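Local coordinates for carbohydrate-binding protein (Flavonifractor plautii, PDB 6N1B) that probably removes the acetyl group from N-acetylgalactosamine of the blood group A antigen, and here holds the B trisaccharide, at residues A[50-55]-A[71-76]; A[84-89]-A[116-121]. One frame throughout, in Å; residues are numbered along the deposited sequence. Where two conformers were deposited one is given.

Contact 1: A[50-55]-A[71-76]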
loop_
_atom_site.group_PDB
_atom_site.type_symbol
_atom_site.label_atom_id
_atom_site.label_comp_id
_atom_site.label_asym_id
_atom_site.label_seq_id
_atom_site.Cartn_x
_atom_site.Cartn_y
_atom_site.Cartn_z
ATOM N N ASP A 50 7.100 -16.874 2.707
ATOM C CA ASP A 50 6.310 -16.153 1.749
ATOM C C ASP A 50 5.093 -15.391 2.360
ATOM O O ASP A 50 4.097 -15.146 1.693
ATOM C CB ASP A 50 5.903 -16.952 0.547
ATOM C CG ASP A 50 7.083 -17.493 -0.217
ATOM O OD1 ASP A 50 8.116 -16.835 -0.259
ATOM O OD2 ASP A 50 7.038 -18.646 -0.675
ATOM N N GLN A 51 5.238 -15.021 3.648
ATOM C CA GLN A 51 4.268 -14.146 4.280
ATOM C C GLN A 51 4.550 -12.667 3.858
ATOM O O GLN A 51 5.706 -12.250 3.917
ATOM C CB GLN A 51 4.246 -14.317 5.792
ATOM C CG GLN A 51 3.859 -15.728 6.245
ATOM C CD GLN A 51 3.820 -15.816 7.724
ATOM O OE1 GLN A 51 2.990 -15.109 8.326
ATOM N NE2 GLN A 51 4.692 -16.609 8.334
ATOM N N VAL A 52 3.451 -11.978 3.520
ATOM C CA VAL A 52 3.574 -10.719 2.835
ATOM C C VAL A 52 2.359 -9.849 3.207
ATOM O O VAL A 52 1.281 -10.347 3.544
ATOM C CB VAL A 52 3.649 -10.857 1.306
ATOM C CG1 VAL A 52 4.999 -11.460 0.855
ATOM C CG2 VAL A 52 2.494 -11.700 0.759
ATOM N N THR A 53 2.593 -8.489 3.112
ATOM C CA THR A 53 1.524 -7.520 3.383
ATOM C C THR A 53 1.720 -6.264 2.604
ATOM O O THR A 53 2.771 -6.024 2.000
ATOM C CB THR A 53 1.476 -7.284 4.957
ATOM O OG1 THR A 53 0.236 -6.687 5.276
ATOM C CG2 THR A 53 2.615 -6.412 5.388
ATOM N N HIS A 54 0.676 -5.450 2.696
ATOM C CA HIS A 54 0.764 -4.081 2.199
ATOM C C HIS A 54 1.262 -3.947 0.746
ATOM O O HIS A 54 2.290 -3.333 0.445
ATOM C CB HIS A 54 1.580 -3.210 3.141
ATOM C CG HIS A 54 1.411 -1.720 3.032
ATOM N ND1 HIS A 54 1.728 -0.890 1.951
ATOM C CD2 HIS A 54 0.977 -0.958 4.095
ATOM C CE1 HIS A 54 1.453 0.366 2.399
ATOM N NE2 HIS A 54 0.990 0.319 3.639
ATOM N N PRO A 55 0.502 -4.567 -0.178
ATOM C CA PRO A 55 0.835 -4.391 -1.549
ATOM C C PRO A 55 0.577 -2.947 -1.987
ATOM O O PRO A 55 -0.366 -2.334 -1.500
ATOM C CB PRO A 55 -0.079 -5.339 -2.309
ATOM C CG PRO A 55 -1.314 -5.327 -1.422
ATOM C CD PRO A 55 -0.783 -5.286 -0.012
ATOM N N ALA A 71 4.288 -4.242 -8.860
ATOM C CA ALA A 71 3.869 -4.131 -7.495
ATOM C C ALA A 71 5.093 -3.986 -6.610
ATOM O O ALA A 71 6.109 -4.661 -6.781
ATOM C CB ALA A 71 2.987 -5.305 -7.055
ATOM N N VAL A 72 4.926 -3.154 -5.562
ATOM C CA VAL A 72 5.847 -3.166 -4.412
ATOM C C VAL A 72 5.094 -3.729 -3.208
ATOM O O VAL A 72 3.862 -3.606 -3.146
ATOM C CB VAL A 72 6.389 -1.745 -4.166
ATOM C CG1 VAL A 72 5.287 -0.747 -3.700
ATOM C CG2 VAL A 72 7.614 -1.756 -3.174
ATOM N N TYR A 73 5.794 -4.380 -2.314
ATOM C CA TYR A 73 5.156 -4.992 -1.182
ATOM C C TYR A 73 6.244 -5.243 -0.133
ATOM O O TYR A 73 7.445 -5.032 -0.367
ATOM C CB TYR A 73 4.480 -6.340 -1.578
ATOM C CG TYR A 73 5.429 -7.390 -2.087
ATOM C CD1 TYR A 73 5.999 -7.297 -3.370
ATOM C CD2 TYR A 73 5.846 -8.412 -1.310
ATOM C CE1 TYR A 73 6.915 -8.191 -3.799
ATOM C CE2 TYR A 73 6.813 -9.349 -1.755
ATOM C CZ TYR A 73 7.288 -9.211 -3.006
ATOM O OH TYR A 73 8.221 -10.121 -3.492
ATOM N N THR A 74 5.818 -5.702 1.061
ATOM C CA THR A 74 6.830 -6.073 2.110
ATOM C C THR A 74 6.471 -7.435 2.667
ATOM O O THR A 74 5.344 -7.644 3.128
ATOM C CB THR A 74 6.788 -5.088 3.260
ATOM O OG1 THR A 74 5.414 -4.836 3.648
ATOM C CG2 THR A 74 7.429 -3.785 2.921
ATOM N N PRO A 75 7.431 -8.346 2.710
ATOM C CA PRO A 75 7.265 -9.465 3.571
ATOM C C PRO A 75 6.949 -9.057 4.958
ATOM O O PRO A 75 7.289 -7.953 5.413
ATOM C CB PRO A 75 8.696 -10.152 3.558
ATOM C CG PRO A 75 9.260 -9.697 2.217
ATOM C CD PRO A 75 8.782 -8.284 2.123
ATOM N N ASN A 76 6.304 -9.921 5.762
ATOM C CA ASN A 76 6.186 -9.688 7.203
ATOM C C ASN A 76 5.832 -10.976 7.903
ATOM O O ASN A 76 5.152 -11.823 7.327
ATOM C CB ASN A 76 5.166 -8.598 7.550
ATOM C CG ASN A 76 5.488 -7.896 8.861
ATOM O OD1 ASN A 76 6.641 -7.871 9.293
ATOM N ND2 ASN A 76 4.399 -7.326 9.495
HETATM O O HOH W 1 4.597 -2.632 1.711
#
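Thr53 and Thr74 face each other where strand 52-60 meets strand 67-75, an antiparallel pair at the edge of one blade of what looks like a five-bladed beta-propeller. The tight part lies here. Thr53 N donates a hydrogen bond to Thr74 O at 2.9 Å, and Thr74 N returns a straighter bond to Thr53 O at 3.2 Å. Two residues on, past the non-hydrogen-bonded pair Val52 and Pro75, Asn76 N reaches Gln51 O at 3.0 Å, coming from above the carbonyl plane rather than along a lone pair, and the CA of Pro75 closes on the same oxygen at 3.2 Å. Side chains add to this on two sides of the pair. Thr53 CG2 touches both Thr74 OG1 and Asn76 CB, while Val52 CG1 lies 3.8 Å from Tyr73 CE2. The tyrosine ring gets there because CG sits between the backbone N and the carbonyl carbon (chi1 62°); its OH then continues to Pro39 O. The amide of Gln51 is hydrogen-bonded outside the pair, NE2 to Asp383 OD1 and OE1 to Trp387 N.

Toward Pro55 the fit relaxes. His54 and Pro55 together lie opposite Tyr73, as in a beta bulge, and the proline has no N-H to offer. A water fills in, donating to His54 O at 2.7 Å and lying 3.0 Å from Thr74 OG1. Direct contacts are few here, with Pro55 CA 3.5 Å from Val72 O, and backbone pairing resumes between Val72 and Asp56.

The contact is wholly buried. Strand 87-91 runs along the far side of 67-75 through Ala71 and Tyr73, strand 385-395 meets Gln51, Val52, Thr53 and Asn76, and strand 116-126 packs against His54 and Val72.

Contact 2: A[84-89]-A[116-121]. With CA (calcium ion), chain C; GLA (alpha-D-galactopyranose), chain B.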
loop_
_atom_site.group_PDB
_atom_site.type_symbol
_atom_site.label_atom_id
_atom_site.label_comp_id
_atom_site.label_asym_id
_atom_site.label_seq_id
_atom_site.Cartn_x
_atom_site.Cartn_y
_atom_site.Cartn_z
ATOM N N GLU A 84 10.663 -6.867 6.889
ATOM C CA GLU A 84 9.597 -6.057 6.295
ATOM C C GLU A 84 10.138 -5.053 5.258
ATOM O O GLU A 84 9.860 -3.845 5.380
ATOM C CB GLU A 84 8.773 -5.458 7.428
ATOM C CG GLU A 84 7.405 -4.929 7.031
ATOM C CD GLU A 84 6.590 -4.515 8.142
ATOM O OE1 GLU A 84 7.039 -4.559 9.338
ATOM O OE2 GLU A 84 5.416 -4.111 7.914
ATOM N N ASN A 85 10.818 -5.585 4.237
ATOM C CA ASN A 85 11.643 -4.724 3.395
ATOM C C ASN A 85 11.101 -4.653 2.020
ATOM O O ASN A 85 10.822 -5.703 1.378
ATOM C CB ASN A 85 13.064 -5.222 3.427
ATOM C CG ASN A 85 13.520 -5.335 4.898
ATOM O OD1 ASN A 85 13.989 -6.465 5.328
ATOM N ND2 ASN A 85 13.405 -4.298 5.631
ATOM N N PRO A 86 10.902 -3.434 1.486
ATOM C CA PRO A 86 10.340 -3.255 0.118
ATOM C C PRO A 86 10.934 -4.200 -0.915
ATOM O O PRO A 86 12.150 -4.316 -1.043
ATOM C CB PRO A 86 10.628 -1.788 -0.192
ATOM C CG PRO A 86 10.572 -1.157 1.148
ATOM C CD PRO A 86 11.123 -2.178 2.140
ATOM N N SER A 87 10.025 -4.854 -1.635
ATOM C CA SER A 87 10.289 -5.873 -2.625
ATOM C C SER A 87 9.421 -5.569 -3.854
ATOM O O SER A 87 8.328 -5.011 -3.726
ATOM C CB SER A 87 9.969 -7.248 -2.018
ATOM O OG SER A 87 10.861 -7.559 -0.938
ATOM N N ILE A 88 9.928 -5.998 -5.031
ATOM C CA ILE A 88 9.241 -5.711 -6.305
ATOM C C ILE A 88 8.914 -7.024 -7.047
ATOM O O ILE A 88 9.779 -7.953 -7.116
ATOM C CB ILE A 88 10.149 -4.854 -7.192
ATOM C CG1 ILE A 88 10.379 -3.476 -6.582
ATOM C CG2 ILE A 88 9.718 -4.763 -8.668
ATOM C CD1 ILE A 88 9.177 -2.542 -6.703
ATOM N N VAL A 89 7.711 -7.044 -7.626
ATOM C CA VAL A 89 7.361 -8.067 -8.611
ATOM C C VAL A 89 6.666 -7.344 -9.789
ATOM O O VAL A 89 6.212 -6.191 -9.692
ATOM C CB VAL A 89 6.475 -9.191 -8.029
ATOM C CG1 VAL A 89 7.308 -10.162 -7.213
ATOM C CG2 VAL A 89 5.291 -8.646 -7.251
ATOM N N TYR A 116 15.226 -1.108 14.267
ATOM C CA TYR A 116 14.719 -0.386 13.111
ATOM C C TYR A 116 13.829 -1.280 12.264
ATOM O O TYR A 116 14.054 -2.507 12.274
ATOM C CB TYR A 116 15.839 0.057 12.178
ATOM C CG TYR A 116 16.881 0.851 12.910
ATOM C CD1 TYR A 116 16.782 2.253 13.071
ATOM C CD2 TYR A 116 18.015 0.236 13.382
ATOM C CE1 TYR A 116 17.716 3.016 13.779
ATOM C CE2 TYR A 116 18.981 0.984 14.119
ATOM C CZ TYR A 116 18.808 2.358 14.352
ATOM O OH TYR A 116 19.709 3.138 15.063
ATOM N N HIS A 117 12.854 -0.711 11.578
ATOM C CA HIS A 117 12.179 -1.536 10.576
ATOM C C HIS A 117 11.641 -0.653 9.472
ATOM O O HIS A 117 11.317 0.530 9.670
ATOM C CB HIS A 117 11.017 -2.422 11.182
ATOM C CG HIS A 117 9.731 -1.645 11.398
ATOM N ND1 HIS A 117 9.560 -0.727 12.419
ATOM C CD2 HIS A 117 8.522 -1.713 10.757
ATOM C CE1 HIS A 117 8.314 -0.265 12.361
ATOM N NE2 HIS A 117 7.664 -0.831 11.351
ATOM N N ASN A 118 11.463 -1.280 8.323
ATOM C CA ASN A 118 10.810 -0.662 7.156
ATOM C C ASN A 118 9.363 -1.140 7.104
ATOM O O ASN A 118 8.975 -2.127 7.737
ATOM C CB ASN A 118 11.544 -1.052 5.883
ATOM C CG ASN A 118 12.977 -0.576 5.864
ATOM O OD1 ASN A 118 13.949 -1.447 5.619
ATOM N ND2 ASN A 118 13.191 0.653 6.080
ATOM N N CYS A 119 8.546 -0.432 6.336
ATOM C CA CYS A 119 7.118 -0.781 6.184
ATOM C C CYS A 119 6.463 0.082 5.123
ATOM O O CYS A 119 7.050 1.065 4.633
ATOM C CB CYS A 119 6.320 -0.614 7.533
ATOM S SG CYS A 119 6.336 1.107 8.116
ATOM N N ASP A 120 5.268 -0.328 4.739
ATOM C CA ASP A 120 4.341 0.635 4.114
ATOM C C ASP A 120 4.803 1.141 2.765
ATOM O O ASP A 120 4.878 2.414 2.538
ATOM C CB ASP A 120 4.069 1.829 5.046
ATOM C CG ASP A 120 3.325 1.476 6.326
ATOM O OD1 ASP A 120 3.067 0.286 6.546
ATOM O OD2 ASP A 120 3.209 2.379 7.173
ATOM N N ALA A 121 5.070 0.291 1.803
ATOM C CA ALA A 121 5.485 0.732 0.490
ATOM C C ALA A 121 4.291 1.219 -0.346
ATOM O O ALA A 121 3.206 0.679 -0.337
ATOM C CB ALA A 121 6.234 -0.323 -0.230
HETATM CA CA CA C . 2.247 -0.668 8.053
HETATM C C1 GLA B . 2.556 -1.859 13.372
HETATM C C2 GLA B . 3.089 -1.511 11.942
HETATM C C3 GLA B . 4.489 -0.888 12.060
HETATM C C4 GLA B . 4.505 0.343 13.038
HETATM C C5 GLA B . 3.800 -0.029 14.379
HETATM C C6 GLA B . 3.481 1.157 15.195
HETATM O O2 GLA B . 3.164 -2.792 11.213
HETATM O O3 GLA B . 5.105 -0.545 10.588
HETATM O O4 GLA B . 3.842 1.346 12.364
HETATM O O5 GLA B . 2.442 -0.608 14.143
HETATM O O6 GLA B . 2.895 0.817 16.525
HETATM O O HOH W 2 4.391 -3.023 5.613
HETATM O O HOH W 3 12.487 -3.971 8.330
HETATM O O HOH W 4 1.806 -1.914 9.554
HETATM O O HOH W 5 1.848 -2.145 6.539
HETATM O O HOH W 6 3.943 -1.830 8.666
HETATM O O HOH W 7 2.792 0.898 9.410
#
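Glu84 lies lengthwise against the backbone of Asn118, at a junction between two blades of the apparent five-bladed beta-propeller: the loop leading into strand 87-91 meets strand 116-126, which carries ligands for calcium and sugar. With CG anti to the backbone N (chi1 -163°) and the chain extended beyond it, the glutamate passes the peptide oxygen, CG being 3.3 Å from Asn118 O, and delivers its carboxylate to the pocket. The two oxygens part there. OE1 stands 3.5 Å from His117 CD2, with carboxylate and imidazole side by side and pointing the same way; OE2 lies 3.6 Å from Cys119 CB and accepts a hydrogen bond from a water that in turn accepts one from Asp120 N, so this water ties the loop to the strand.

Further from the sugar the two asparagines cross at about a right angle, their amide planes 76° apart. Asn85 ND2 is 2.9 Å from Asn118 OD1, but the bond is bent and weak; a second water accepts from Asn118 N and weakly from Asn85 ND2, adding a bridge between the two residues. The main partner of Asn85 is Tyr41, on OD1. Pro86 CD fills in against Asn118 CB.

His117 is set by both its nitrogens. ND1 bonds Asp141, and NE2 meets the galactose in the plane of the imidazole, at its edge. Next but two along the strand, Asp120 turns its carboxylate to the calcium, which four waters and His272 also bind. The sugar bond itself is nearly straight: His117 NE2 to galactose O3, 2.7 Å.

How the contacts relate
Contacts 1 and 2 are consecutive along the chain, their centres 7 Å apart. Contact 1 lies within the three-stranded sheet 52-60, 67-75, 87-91, and contact 2 joins the last of these to strand 116-126 of the next sheet. Strand 67-75 pairs antiparallel with strand 87-91 through probable backbone hydrogen bonds, Ala71 N to Val89 O and Tyr73 O to Ser87 N, each 2.9 Å. At the pocket end Asn76 OD1 packs 3.3 Å from Glu84 OE1. Contact 2 supplies direct ligands of calcium and galactose, whereas contact 1 comes close without binding: the nearest atoms of the His54 side chain are about 4 Å from the same calcium, and those of Asn76 about 5 Å from the galactose.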